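Local atomic coordinates of putative phosphomannomutase (Thermus thermophilus, PDB entry 1TUO), a protein that probably acts as a magnesium-dependent mutase of the phosphohexose mutase family, moving a phosphoryl group between two positions of a sugar phosphate. Residues N290-W295 with R440-A445; H33-A38 with K134-L139; R96-A101 with L154-A159; V246-D251 with L350-L355. All blocks are in the same frame, centred on the assembly; numbering follows the deposited sequence.

Interaction 1. Residues N290-W295 with R440-A445; sequences NFAVTW and RIYVEA
Glu444 reaches out from strand 440-445 and offers its carboxylate to Thr294 and Trp295, just ahead of helix 296-304. Its chain is extended beyond CG, with CG opposite the backbone N (chi1 174°). At the end OE2 receives the hydroxyl of Thr294 through its syn lone pair, with Thr294 OG1 and Glu444 OE2 only 2.5 Å apart. OE1 turns to the backbone of the next residue, Trp295 N to Glu444 OE1 being 3.0 Å, although the place of this oxygen is less sure. The same oxygen lies over one face of the indole, whose ring plane is 24° from that of the carboxylate. Two residues earlier on the strand, the ring of Tyr442 meets the Ala292 methyl obliquely, CD2 to CB 3.8 Å. With an alanine in place of Glu444, Thr294 OG1 would probably lose its acceptor and a gap would be likely to open beside the indole. His381 ND1 also bonds OE2, and Thr294 OG1 in turn caps Leu296 N. The contact thus joins the C-terminal-domain sheet to the third alpha/beta/alpha domain, and its buried carboxylate is probably stabilised as an anion by the donors gathered round it.

Interaction 2. Residues H33-A38 with K134-L139; sequences HRLAEA and KAIEAL
Ala38 on helix 29-45 puts its methyl against the carboxyl end of helix 130-138, where it meets backbone as much as side chain. CB lies 3.4 Å from Ile136 O, and the same Ala38 CB is 3.6 Å from Leu139 O. Leu139 answers from its own CB, 4.0 Å from Ala38 CB. Because its CG stands opposite the carbonyl carbon (chi1 -66°), the chain runs on so that Leu139 CD1 comes 3.8 Å from Ala38 O. Ile136 adds its CG2 branch, which touches both Ala38 CB and, at 4.3 Å, Leu35 CD1. The small alanine lets the backbones come close, the CA atoms of Ala38 and Leu139 being 4.7 Å apart.

In the next shell, Leu35 rests on Val118 and Phe120 of strand 115-122, while Ile136 packs on Tyr39 and His42, and Leu139 also on His42. Arg34 bonds through NE to Pro141 O, tying helix 29-45 to the chain just after Leu139. Within the first alpha/beta/alpha domain this is helix-to-helix packing. No hydrogen bond crosses between the two segments; close van der Waals packing holds them, a methyl against carbonyl oxygens and aliphatic side chains against one another.

Interaction 3. Residues R96-A101 with L154-A159; sequences RHLKAA and LDLREA
His97 and Leu98 meet Leu156 and Ala159 in a small, mostly apolar contact at the protein surface, where the end of one helix adjoins the start of another. Helix 88-97 of the first alpha/beta/alpha domain finishes in a Schellman motif, with Lys99 taking a positive phi (54°) as the chain turns toward strand 102-106. Opposite it, strand 152-154, which pairs with strand 78-82 of the same sheet, gives way to helix 157-165, with Leu156 at the N-cap position.

The clearest interaction is a CH-pi contact. Ala159 CB sits over one face of the His97 imidazole, 4.3 Å from the ring centroid and 26° off the ring normal, nearest to the CE1 corner of the ring. His97 is carried there by its first torsion (chi1 -172°), which places CG opposite the backbone N. The ring also stacks with Phe93, one helical turn earlier, and Ala159 touches Phe93 as well, so that the methyl meets two neighbouring aromatic groups. Leu156 crosses the imidazole obliquely, its CD2 being 4.2 Å from His97 ND1. That nitrogen is covered by the contact and has no hydrogen-bonding partner in the model, which probably carries some desolvation cost.

Leu98 packs on Leu50 and Val52 of strand 50-55; Leu156 leans additionally on Ala94. The two leucines reach toward each other tip to tip, Leu98 CD1 standing 3.8 Å from Leu156 CD1.

Interaction 4. Residues V246-D251 with L350-L355; sequences VATDGD and LTSLLL
Val246 and Ser352 meet where helix 348-362 packs on strand 244-248, a helix-on-sheet contact between the second and third alpha/beta/alpha domains. The local axes of strand 246-248 and helix 350-355 run almost exactly antiparallel, at 173°, and approach to 9.5 Å.

From Val246, CB already touches the helix, lying 3.6 Å from Ser352 OG. The side chain then forks. CG1, set opposite the carbonyl carbon (chi1 -74°), has Ser352 CB at 4.0 Å and extends to a looser meeting with Leu355, Val246 CG1 to Leu355 CD1 being 4.5 Å. The other branch, CG2, also lies against the serine, 3.8 Å from Ser352 OG, so that the two methyls straddle the hydroxyl group. An alanine in place of Val246 would probably leave a gap beside Ser352 and deprive Leu355 of its apolar neighbour on the strand.

The hydroxyl that valine covers is not left without a partner: Ser352 OG bonds Gly348 O in the preceding turn, which lets a polar group lie in a buried, apolar interface. Leu193 of helix 192-199 touches both Val246 and Ser352 and extends the packing. Beyond the strand, the chain enters Asp249-Gly250-Asp251, part of the DGDxDR metal-binding motif of this family, and both aspartates bond Ser109 OG. Thr248, last in the strand, turns its OG1 to His182 NE2, while its methyl faces the helix, Thr248 CG2 lying 4.1 Å from Ser352 OG.

In the fold
The four contacts differ in what they join. Interaction 2 packs the inside of the first domain, and interaction 3 lies where helix 88-97 ends beside the start of helix 157-165, just past edge strand 152-154; their centres are 24 Å apart. Interaction 4 links the second and third domains, and interaction 1 the third to the C-terminal domain, with 22 Å between those two centres. None touches another. Interaction 4 is the most central, about 9 Å from the centre of the chain, and adjoins the probable magnesium site: Asp249 and Asp251 follow its strand and meet Ser109, consistent with the active-site serine of this family. Interactions 1 and 3, 36 Å apart between centres, lie on opposite sides of the chain's centre.

Interaction 1. Residues N290-W295 with R440-A445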
loop_
_atom_site.group_PDB
_atom_site.type_symbol
_atom_site.label_atom_id
_atom_site.label_comp_id
_atom_site.label_asym_id
_atom_site.label_seq_id
_atom_site.Cartn_x
_atom_site.Cartn_y
_atom_site.Cartn_z
ATOM N N ASN A 290 -4.697 10.018 -5.345
ATOM C CA ASN A 290 -4.670 11.066 -4.338
ATOM C C ASN A 290 -3.962 12.287 -4.923
ATOM O O ASN A 290 -3.400 12.234 -6.023
ATOM C CB ASN A 290 -4.026 10.597 -3.015
ATOM C CG ASN A 290 -2.505 10.494 -3.068
ATOM O OD1 ASN A 290 -1.833 11.169 -3.851
ATOM N ND2 ASN A 290 -1.955 9.661 -2.187
ATOM N N PHE A 291 -4.006 13.385 -4.179
ATOM C CA PHE A 291 -3.449 14.673 -4.584
ATOM C C PHE A 291 -1.967 14.740 -4.971
ATOM O O PHE A 291 -1.563 15.653 -5.688
ATOM C CB PHE A 291 -3.743 15.680 -3.465
ATOM C CG PHE A 291 -3.754 17.117 -3.906
ATOM C CD1 PHE A 291 -4.409 17.499 -5.073
ATOM C CD2 PHE A 291 -3.171 18.101 -3.110
ATOM C CE1 PHE A 291 -4.488 18.843 -5.443
ATOM C CE2 PHE A 291 -3.245 19.444 -3.467
ATOM C CZ PHE A 291 -3.905 19.818 -4.636
ATOM N N ALA A 292 -1.161 13.791 -4.510
ATOM C CA ALA A 292 0.269 13.819 -4.812
ATOM C C ALA A 292 0.689 12.914 -5.966
ATOM O O ALA A 292 1.881 12.780 -6.263
ATOM C CB ALA A 292 1.069 13.474 -3.555
ATOM N N VAL A 293 -0.287 12.293 -6.618
ATOM C CA VAL A 293 -0.014 11.414 -7.744
ATOM C C VAL A 293 0.235 12.207 -9.030
ATOM O O VAL A 293 -0.376 13.248 -9.261
ATOM C CB VAL A 293 -1.191 10.427 -7.967
ATOM C CG1 VAL A 293 -1.011 9.674 -9.276
ATOM C CG2 VAL A 293 -1.270 9.445 -6.800
ATOM N N THR A 294 1.143 11.690 -9.850
ATOM C CA THR A 294 1.533 12.289 -11.124
ATOM C C THR A 294 0.360 12.751 -11.974
ATOM O O THR A 294 -0.670 12.076 -12.036
ATOM C CB THR A 294 2.337 11.289 -11.977
ATOM O OG1 THR A 294 2.606 11.863 -13.263
ATOM C CG2 THR A 294 1.541 9.995 -12.171
ATOM N N TRP A 295 0.517 13.889 -12.644
ATOM C CA TRP A 295 -0.552 14.369 -13.504
ATOM C C TRP A 295 -0.548 13.626 -14.834
ATOM O O TRP A 295 -1.359 13.918 -15.710
ATOM C CB TRP A 295 -0.449 15.878 -13.746
ATOM C CG TRP A 295 0.898 16.369 -14.152
ATOM C CD1 TRP A 295 1.936 15.631 -14.649
ATOM C CD2 TRP A 295 1.349 17.724 -14.114
ATOM N NE1 TRP A 295 3.011 16.450 -14.922
ATOM C CE2 TRP A 295 2.674 17.741 -14.603
ATOM C CE3 TRP A 295 0.759 18.931 -13.714
ATOM C CZ2 TRP A 295 3.419 18.917 -14.702
ATOM C CZ3 TRP A 295 1.499 20.100 -13.814
ATOM C CH2 TRP A 295 2.815 20.083 -14.304
ATOM N N ARG A 440 6.340 18.520 4.092
ATOM C CA ARG A 440 6.740 17.633 3.010
ATOM C C ARG A 440 6.523 18.315 1.669
ATOM O O ARG A 440 5.447 18.847 1.394
ATOM C CB ARG A 440 5.941 16.332 3.072
ATOM C CG ARG A 440 6.052 15.621 4.409
ATOM C CD ARG A 440 5.280 14.310 4.411
ATOM N NE ARG A 440 5.801 13.364 3.429
ATOM C CZ ARG A 440 5.369 12.114 3.291
ATOM N NH1 ARG A 440 4.404 11.651 4.078
ATOM N NH2 ARG A 440 5.901 11.325 2.369
ATOM N N ILE A 441 7.561 18.309 0.841
ATOM C CA ILE A 441 7.484 18.926 -0.470
ATOM C C ILE A 441 7.559 17.853 -1.549
ATOM O O ILE A 441 8.524 17.089 -1.620
ATOM C CB ILE A 441 8.626 19.955 -0.667
ATOM C CG1 ILE A 441 8.553 21.020 0.434
ATOM C CG2 ILE A 441 8.515 20.609 -2.033
ATOM C CD1 ILE A 441 9.604 22.122 0.321
ATOM N N TYR A 442 6.516 17.788 -2.369
ATOM C CA TYR A 442 6.439 16.822 -3.461
ATOM C C TYR A 442 6.621 17.605 -4.751
ATOM O O TYR A 442 5.975 18.633 -4.948
ATOM C CB TYR A 442 5.065 16.140 -3.507
ATOM C CG TYR A 442 4.550 15.612 -2.187
ATOM C CD1 TYR A 442 4.176 16.482 -1.165
ATOM C CD2 TYR A 442 4.399 14.240 -1.973
ATOM C CE1 TYR A 442 3.663 16.006 0.036
ATOM C CE2 TYR A 442 3.885 13.754 -0.775
ATOM C CZ TYR A 442 3.518 14.644 0.223
ATOM O OH TYR A 442 2.998 14.174 1.406
ATOM N N VAL A 443 7.497 17.130 -5.630
ATOM C CA VAL A 443 7.724 17.827 -6.883
ATOM C C VAL A 443 7.738 16.913 -8.091
ATOM O O VAL A 443 8.374 15.856 -8.083
ATOM C CB VAL A 443 9.071 18.613 -6.878
ATOM C CG1 VAL A 443 9.348 19.190 -8.258
ATOM C CG2 VAL A 443 9.014 19.748 -5.857
ATOM N N GLU A 444 7.000 17.325 -9.119
ATOM C CA GLU A 444 6.980 16.613 -10.382
ATOM C C GLU A 444 7.336 17.635 -11.452
ATOM O O GLU A 444 6.803 18.751 -11.464
ATOM C CB GLU A 444 5.602 16.019 -10.697
ATOM C CG GLU A 444 5.574 15.405 -12.091
ATOM C CD GLU A 444 4.341 14.576 -12.366
ATOM O OE1 GLU A 444 3.236 15.002 -11.967
ATOM O OE2 GLU A 444 4.483 13.507 -12.998
ATOM N N ALA A 445 8.251 17.258 -12.340
ATOM C CA ALA A 445 8.675 18.131 -13.426
ATOM C C ALA A 445 9.137 17.275 -14.601
ATOM O O ALA A 445 9.170 16.046 -14.504
ATOM C CB ALA A 445 9.800 19.054 -12.956
#

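Interaction 2. Residues H33-A38 with K134-L139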
loop_
_atom_site.group_PDB
_atom_site.type_symbol
_atom_site.label_atom_id
_atom_site.label_comp_id
_atom_site.label_asym_id
_atom_site.label_seq_id
_atom_site.Cartn_x
_atom_site.Cartn_y
_atom_site.Cartn_z
ATOM N N HIS A 33 -4.850 -3.486 25.113
ATOM C CA HIS A 33 -6.074 -3.972 25.749
ATOM C C HIS A 33 -7.143 -2.877 25.858
ATOM O O HIS A 33 -8.340 -3.125 25.797
ATOM C CB HIS A 33 -5.715 -4.494 27.144
ATOM C CG HIS A 33 -5.238 -5.922 27.044
ATOM N ND1 HIS A 33 -6.023 -6.935 26.611
ATOM C CD2 HIS A 33 -3.958 -6.437 27.306
ATOM C CE1 HIS A 33 -5.241 -8.030 26.607
ATOM N NE2 HIS A 33 -3.999 -7.764 27.019
ATOM N N ARG A 34 -6.738 -1.617 25.991
ATOM C CA ARG A 34 -7.705 -0.531 26.040
ATOM C C ARG A 34 -8.330 -0.410 24.649
ATOM O O ARG A 34 -9.540 -0.205 24.509
ATOM C CB ARG A 34 -7.020 0.782 26.423
ATOM C CG ARG A 34 -6.542 0.830 27.864
ATOM C CD ARG A 34 -5.702 2.075 28.126
ATOM N NE ARG A 34 -6.449 3.315 27.934
ATOM C CZ ARG A 34 -5.890 4.519 27.861
ATOM N NH1 ARG A 34 -4.570 4.645 27.961
ATOM N NH2 ARG A 34 -6.649 5.597 27.689
ATOM N N LEU A 35 -7.503 -0.556 23.619
ATOM C CA LEU A 35 -8.005 -0.464 22.251
ATOM C C LEU A 35 -8.927 -1.649 21.957
ATOM O O LEU A 35 -9.955 -1.490 21.292
ATOM C CB LEU A 35 -6.847 -0.443 21.250
ATOM C CG LEU A 35 -7.230 -0.323 19.770
ATOM C CD1 LEU A 35 -8.108 0.906 19.553
ATOM C CD2 LEU A 35 -5.970 -0.230 18.926
ATOM N N ALA A 36 -8.566 -2.827 22.460
ATOM C CA ALA A 36 -9.375 -4.024 22.239
ATOM C C ALA A 36 -10.765 -3.834 22.830
ATOM O O ALA A 36 -11.766 -4.187 22.209
ATOM C CB ALA A 36 -8.705 -5.240 22.860
ATOM N N GLU A 37 -10.820 -3.271 24.033
ATOM C CA GLU A 37 -12.097 -3.028 24.698
ATOM C C GLU A 37 -12.959 -2.078 23.873
ATOM O O GLU A 37 -14.163 -2.293 23.713
ATOM C CB GLU A 37 -11.865 -2.425 26.087
ATOM C CG GLU A 37 -13.133 -2.303 26.924
ATOM C CD GLU A 37 -13.620 -3.640 27.457
ATOM O OE1 GLU A 37 -14.787 -3.714 27.894
ATOM O OE2 GLU A 37 -12.835 -4.615 27.457
ATOM N N ALA A 38 -12.342 -1.021 23.355
ATOM C CA ALA A 38 -13.051 -0.033 22.549
ATOM C C ALA A 38 -13.616 -0.673 21.292
ATOM O O ALA A 38 -14.777 -0.476 20.941
ATOM C CB ALA A 38 -12.109 1.093 22.163
ATOM N N LYS A 134 -13.593 7.202 14.294
ATOM C CA LYS A 134 -13.929 8.113 15.378
ATOM C C LYS A 134 -14.765 7.417 16.443
ATOM O O LYS A 134 -14.591 7.656 17.633
ATOM C CB LYS A 134 -14.691 9.322 14.832
ATOM C CG LYS A 134 -13.819 10.318 14.080
ATOM C CD LYS A 134 -12.762 10.916 15.006
ATOM C CE LYS A 134 -11.926 11.978 14.306
ATOM N NZ LYS A 134 -10.926 12.587 15.234
ATOM N N ALA A 135 -15.675 6.554 16.006
ATOM C CA ALA A 135 -16.541 5.832 16.928
ATOM C C ALA A 135 -15.737 4.929 17.862
ATOM O O ALA A 135 -16.003 4.859 19.064
ATOM C CB ALA A 135 -17.558 5.013 16.144
ATOM N N ILE A 136 -14.753 4.233 17.306
ATOM C CA ILE A 136 -13.916 3.347 18.101
ATOM C C ILE A 136 -13.060 4.161 19.079
ATOM O O ILE A 136 -12.929 3.809 20.252
ATOM C CB ILE A 136 -13.002 2.491 17.176
ATOM C CG1 ILE A 136 -13.870 1.548 16.332
ATOM C CG2 ILE A 136 -12.015 1.698 18.003
ATOM C CD1 ILE A 136 -13.126 0.890 15.164
ATOM N N GLU A 137 -12.494 5.258 18.588
ATOM C CA GLU A 137 -11.645 6.119 19.411
ATOM C C GLU A 137 -12.412 6.640 20.622
ATOM O O GLU A 137 -11.885 6.705 21.733
ATOM C CB GLU A 137 -11.150 7.307 18.589
ATOM C CG GLU A 137 -10.223 8.247 19.346
ATOM C CD GLU A 137 -9.928 9.514 18.566
ATOM O OE1 GLU A 137 -8.748 9.903 18.492
ATOM O OE2 GLU A 137 -10.879 10.123 18.028
ATOM N N ALA A 138 -13.666 7.010 20.392
ATOM C CA ALA A 138 -14.505 7.543 21.459
ATOM C C ALA A 138 -14.754 6.542 22.582
ATOM O O ALA A 138 -14.995 6.935 23.726
ATOM C CB ALA A 138 -15.837 8.016 20.874
ATOM N N LEU A 139 -14.688 5.252 22.261
ATOM C CA LEU A 139 -14.939 4.200 23.241
ATOM C C LEU A 139 -13.727 3.681 24.013
ATOM O O LEU A 139 -13.854 2.743 24.798
ATOM C CB LEU A 139 -15.636 3.024 22.559
ATOM C CG LEU A 139 -17.046 3.310 22.040
ATOM C CD1 LEU A 139 -17.503 2.157 21.156
ATOM C CD2 LEU A 139 -17.992 3.493 23.224
#

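Interaction 3. Residues R96-A101 with L154-A159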
loop_
_atom_site.group_PDB
_atom_site.type_symbol
_atom_site.label_atom_id
_atom_site.label_comp_id
_atom_site.label_asym_id
_atom_site.label_seq_id
_atom_site.Cartn_x
_atom_site.Cartn_y
_atom_site.Cartn_z
ATOM N N ARG A 96 -13.430 -10.433 4.207
ATOM C CA ARG A 96 -14.523 -10.548 3.249
ATOM C C ARG A 96 -14.857 -12.014 2.967
ATOM O O ARG A 96 -16.031 -12.400 2.915
ATOM C CB ARG A 96 -14.141 -9.828 1.954
ATOM C CG ARG A 96 -15.212 -9.830 0.878
ATOM C CD ARG A 96 -14.681 -9.197 -0.399
ATOM N NE ARG A 96 -15.539 -9.451 -1.552
ATOM C CZ ARG A 96 -15.254 -8.427 -2.378
ATOM N NH1 ARG A 96 -14.344 -7.470 -2.320
ATOM N NH2 ARG A 96 -15.852 -8.717 -3.536
ATOM N N HIS A 97 -13.821 -12.829 2.808
ATOM C CA HIS A 97 -14.002 -14.249 2.514
ATOM C C HIS A 97 -14.750 -14.995 3.616
ATOM O O HIS A 97 -15.580 -15.865 3.336
ATOM C CB HIS A 97 -12.639 -14.904 2.277
ATOM C CG HIS A 97 -12.722 -16.313 1.775
ATOM N ND1 HIS A 97 -12.457 -17.406 2.571
ATOM C CD2 HIS A 97 -13.034 -16.805 0.552
ATOM C CE1 HIS A 97 -12.597 -18.510 1.859
ATOM N NE2 HIS A 97 -12.947 -18.173 0.631
ATOM N N LEU A 98 -14.460 -14.655 4.867
ATOM C CA LEU A 98 -15.109 -15.303 6.003
ATOM C C LEU A 98 -16.396 -14.609 6.441
ATOM O O LEU A 98 -17.018 -15.006 7.434
ATOM C CB LEU A 98 -14.135 -15.380 7.183
ATOM C CG LEU A 98 -12.892 -16.246 6.959
ATOM C CD1 LEU A 98 -12.012 -16.201 8.194
ATOM C CD2 LEU A 98 -13.314 -17.687 6.662
ATOM N N LYS A 99 -16.788 -13.578 5.698
ATOM C CA LYS A 99 -17.993 -12.804 5.983
ATOM C C LYS A 99 -17.982 -12.275 7.414
ATOM O O LYS A 99 -18.988 -12.328 8.128
ATOM C CB LYS A 99 -19.241 -13.662 5.730
ATOM C CG LYS A 99 -19.202 -14.366 4.378
ATOM C CD LYS A 99 -20.587 -14.760 3.883
ATOM C CE LYS A 99 -21.408 -13.534 3.512
ATOM N NZ LYS A 99 -21.451 -13.328 2.035
ATOM N N ALA A 100 -16.827 -11.756 7.816
ATOM C CA ALA A 100 -16.640 -11.210 9.151
ATOM C C ALA A 100 -17.189 -9.795 9.257
ATOM O O ALA A 100 -17.397 -9.121 8.253
ATOM C CB ALA A 100 -15.153 -11.216 9.503
ATOM N N ALA A 101 -17.414 -9.353 10.486
ATOM C CA ALA A 101 -17.925 -8.019 10.745
ATOM C C ALA A 101 -16.789 -7.015 10.600
ATOM O O ALA A 101 -17.015 -5.824 10.411
ATOM C CB ALA A 101 -18.511 -7.953 12.149
ATOM N N LEU A 154 -6.297 -19.824 11.838
ATOM C CA LEU A 154 -6.442 -20.414 10.512
ATOM C C LEU A 154 -5.450 -19.919 9.464
ATOM O O LEU A 154 -4.948 -18.797 9.540
ATOM C CB LEU A 154 -7.862 -20.163 9.998
ATOM C CG LEU A 154 -9.039 -20.620 10.870
ATOM C CD1 LEU A 154 -10.341 -20.322 10.133
ATOM C CD2 LEU A 154 -8.932 -22.112 11.182
ATOM N N ASP A 155 -5.186 -20.770 8.477
ATOM C CA ASP A 155 -4.283 -20.439 7.384
ATOM C C ASP A 155 -5.138 -20.306 6.126
ATOM O O ASP A 155 -5.676 -21.296 5.631
ATOM C CB ASP A 155 -3.235 -21.547 7.220
ATOM C CG ASP A 155 -2.284 -21.293 6.060
ATOM O OD1 ASP A 155 -2.152 -20.126 5.629
ATOM O OD2 ASP A 155 -1.654 -22.267 5.590
ATOM N N LEU A 156 -5.283 -19.079 5.626
ATOM C CA LEU A 156 -6.097 -18.822 4.437
ATOM C C LEU A 156 -5.288 -18.478 3.196
ATOM O O LEU A 156 -5.818 -17.915 2.237
ATOM C CB LEU A 156 -7.093 -17.689 4.717
ATOM C CG LEU A 156 -8.375 -18.117 5.433
ATOM C CD1 LEU A 156 -9.213 -16.905 5.776
ATOM C CD2 LEU A 156 -9.154 -19.067 4.535
ATOM N N ARG A 157 -4.011 -18.829 3.214
ATOM C CA ARG A 157 -3.137 -18.547 2.092
ATOM C C ARG A 157 -3.678 -19.122 0.783
ATOM O O ARG A 157 -3.767 -18.418 -0.222
ATOM C CB ARG A 157 -1.743 -19.104 2.376
ATOM C CG ARG A 157 -0.728 -18.753 1.322
ATOM C CD ARG A 157 0.658 -19.224 1.703
ATOM N NE ARG A 157 1.115 -18.609 2.943
ATOM C CZ ARG A 157 2.393 -18.411 3.241
ATOM N NH1 ARG A 157 3.333 -18.780 2.381
ATOM N NH2 ARG A 157 2.733 -17.845 4.392
ATOM N N GLU A 158 -4.046 -20.400 0.798
ATOM C CA GLU A 158 -4.563 -21.046 -0.402
ATOM C C GLU A 158 -5.784 -20.331 -0.961
ATOM O O GLU A 158 -5.882 -20.114 -2.168
ATOM C CB GLU A 158 -4.917 -22.506 -0.110
ATOM C CG GLU A 158 -3.718 -23.415 0.120
ATOM C CD GLU A 158 -2.885 -23.624 -1.130
ATOM O OE1 GLU A 158 -2.085 -22.729 -1.479
ATOM O OE2 GLU A 158 -3.035 -24.689 -1.770
ATOM N N ALA A 159 -6.717 -19.965 -0.086
ATOM C CA ALA A 159 -7.925 -19.277 -0.528
ATOM C C ALA A 159 -7.574 -17.914 -1.121
ATOM O O ALA A 159 -8.200 -17.470 -2.083
ATOM C CB ALA A 159 -8.896 -19.112 0.638
#

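Interaction 4. Residues V246-D251 with L350-L355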
loop_
_atom_site.group_PDB
_atom_site.type_symbol
_atom_site.label_atom_id
_atom_site.label_comp_id
_atom_site.label_asym_id
_atom_site.label_seq_id
_atom_site.Cartn_x
_atom_site.Cartn_y
_atom_site.Cartn_z
ATOM N N VAL A 246 10.565 -6.807 -7.660
ATOM C CA VAL A 246 9.472 -6.136 -6.972
ATOM C C VAL A 246 9.886 -6.190 -5.514
ATOM O O VAL A 246 10.373 -7.217 -5.041
ATOM C CB VAL A 246 8.105 -6.845 -7.133
ATOM C CG1 VAL A 246 7.570 -6.607 -8.531
ATOM C CG2 VAL A 246 8.231 -8.328 -6.847
ATOM N N ALA A 247 9.733 -5.072 -4.816
ATOM C CA ALA A 247 10.080 -5.011 -3.401
ATOM C C ALA A 247 8.799 -4.676 -2.668
ATOM O O ALA A 247 8.232 -3.603 -2.866
ATOM C CB ALA A 247 11.124 -3.922 -3.159
ATOM N N THR A 248 8.318 -5.603 -1.853
ATOM C CA THR A 248 7.092 -5.349 -1.109
ATOM C C THR A 248 7.460 -4.753 0.248
ATOM O O THR A 248 8.486 -5.111 0.831
ATOM C CB THR A 248 6.264 -6.649 -0.926
ATOM O OG1 THR A 248 7.100 -7.700 -0.423
ATOM C CG2 THR A 248 5.662 -7.081 -2.253
ATOM N N ASP A 249 6.646 -3.824 0.740
ATOM C CA ASP A 249 6.949 -3.215 2.028
ATOM C C ASP A 249 6.623 -4.132 3.206
ATOM O O ASP A 249 6.270 -5.300 3.022
ATOM C CB ASP A 249 6.242 -1.858 2.183
ATOM C CG ASP A 249 4.757 -1.981 2.467
ATOM O OD1 ASP A 249 4.211 -1.012 3.034
ATOM O OD2 ASP A 249 4.134 -3.012 2.119
ATOM N N GLY A 250 6.745 -3.589 4.413
ATOM C CA GLY A 250 6.518 -4.354 5.626
ATOM C C GLY A 250 5.328 -5.289 5.663
ATOM O O GLY A 250 5.466 -6.453 6.052
ATOM N N ASP A 251 4.157 -4.787 5.281
ATOM C CA ASP A 251 2.942 -5.601 5.295
ATOM C C ASP A 251 2.444 -5.914 3.883
ATOM O O ASP A 251 1.330 -6.418 3.682
ATOM C CB ASP A 251 1.853 -4.882 6.113
ATOM C CG ASP A 251 1.445 -3.545 5.513
ATOM O OD1 ASP A 251 2.267 -2.916 4.805
ATOM O OD2 ASP A 251 0.301 -3.108 5.771
ATOM N N LEU A 350 -0.895 -8.454 -5.465
ATOM C CA LEU A 350 -1.587 -8.426 -6.750
ATOM C C LEU A 350 -0.905 -7.424 -7.677
ATOM O O LEU A 350 -0.831 -7.644 -8.886
ATOM C CB LEU A 350 -3.065 -8.055 -6.590
ATOM C CG LEU A 350 -3.838 -8.006 -7.914
ATOM C CD1 LEU A 350 -3.660 -9.334 -8.655
ATOM C CD2 LEU A 350 -5.311 -7.741 -7.651
ATOM N N THR A 351 -0.397 -6.323 -7.121
ATOM C CA THR A 351 0.281 -5.336 -7.957
ATOM C C THR A 351 1.498 -5.974 -8.606
ATOM O O THR A 351 1.759 -5.772 -9.794
ATOM C CB THR A 351 0.752 -4.105 -7.151
ATOM O OG1 THR A 351 -0.381 -3.428 -6.601
ATOM C CG2 THR A 351 1.484 -3.135 -8.064
ATOM N N SER A 352 2.247 -6.746 -7.824
ATOM C CA SER A 352 3.431 -7.409 -8.347
ATOM C C SER A 352 3.046 -8.351 -9.481
ATOM O O SER A 352 3.685 -8.369 -10.534
ATOM C CB SER A 352 4.130 -8.202 -7.242
ATOM O OG SER A 352 4.629 -7.335 -6.241
ATOM N N LEU A 353 1.992 -9.131 -9.264
ATOM C CA LEU A 353 1.545 -10.081 -10.275
ATOM C C LEU A 353 1.010 -9.407 -11.537
ATOM O O LEU A 353 1.203 -9.925 -12.639
ATOM C CB LEU A 353 0.504 -11.035 -9.674
ATOM C CG LEU A 353 1.105 -11.953 -8.601
ATOM C CD1 LEU A 353 0.015 -12.708 -7.843
ATOM C CD2 LEU A 353 2.073 -12.924 -9.267
ATOM N N LEU A 354 0.350 -8.258 -11.397
ATOM C CA LEU A 354 -0.155 -7.558 -12.578
ATOM C C LEU A 354 1.009 -6.950 -13.358
ATOM O O LEU A 354 0.975 -6.884 -14.590
ATOM C CB LEU A 354 -1.160 -6.474 -12.185
ATOM C CG LEU A 354 -2.518 -7.002 -11.704
ATOM C CD1 LEU A 354 -3.331 -5.874 -11.095
ATOM C CD2 LEU A 354 -3.270 -7.636 -12.877
ATOM N N LEU A 355 2.043 -6.503 -12.651
ATOM C CA LEU A 355 3.205 -5.948 -13.342
ATOM C C LEU A 355 3.807 -7.074 -14.174
ATOM O O LEU A 355 4.144 -6.892 -15.340
ATOM C CB LEU A 355 4.241 -5.427 -12.341
ATOM C CG LEU A 355 3.842 -4.098 -11.698
ATOM C CD1 LEU A 355 4.737 -3.780 -10.513
ATOM C CD2 LEU A 355 3.920 -2.996 -12.756
#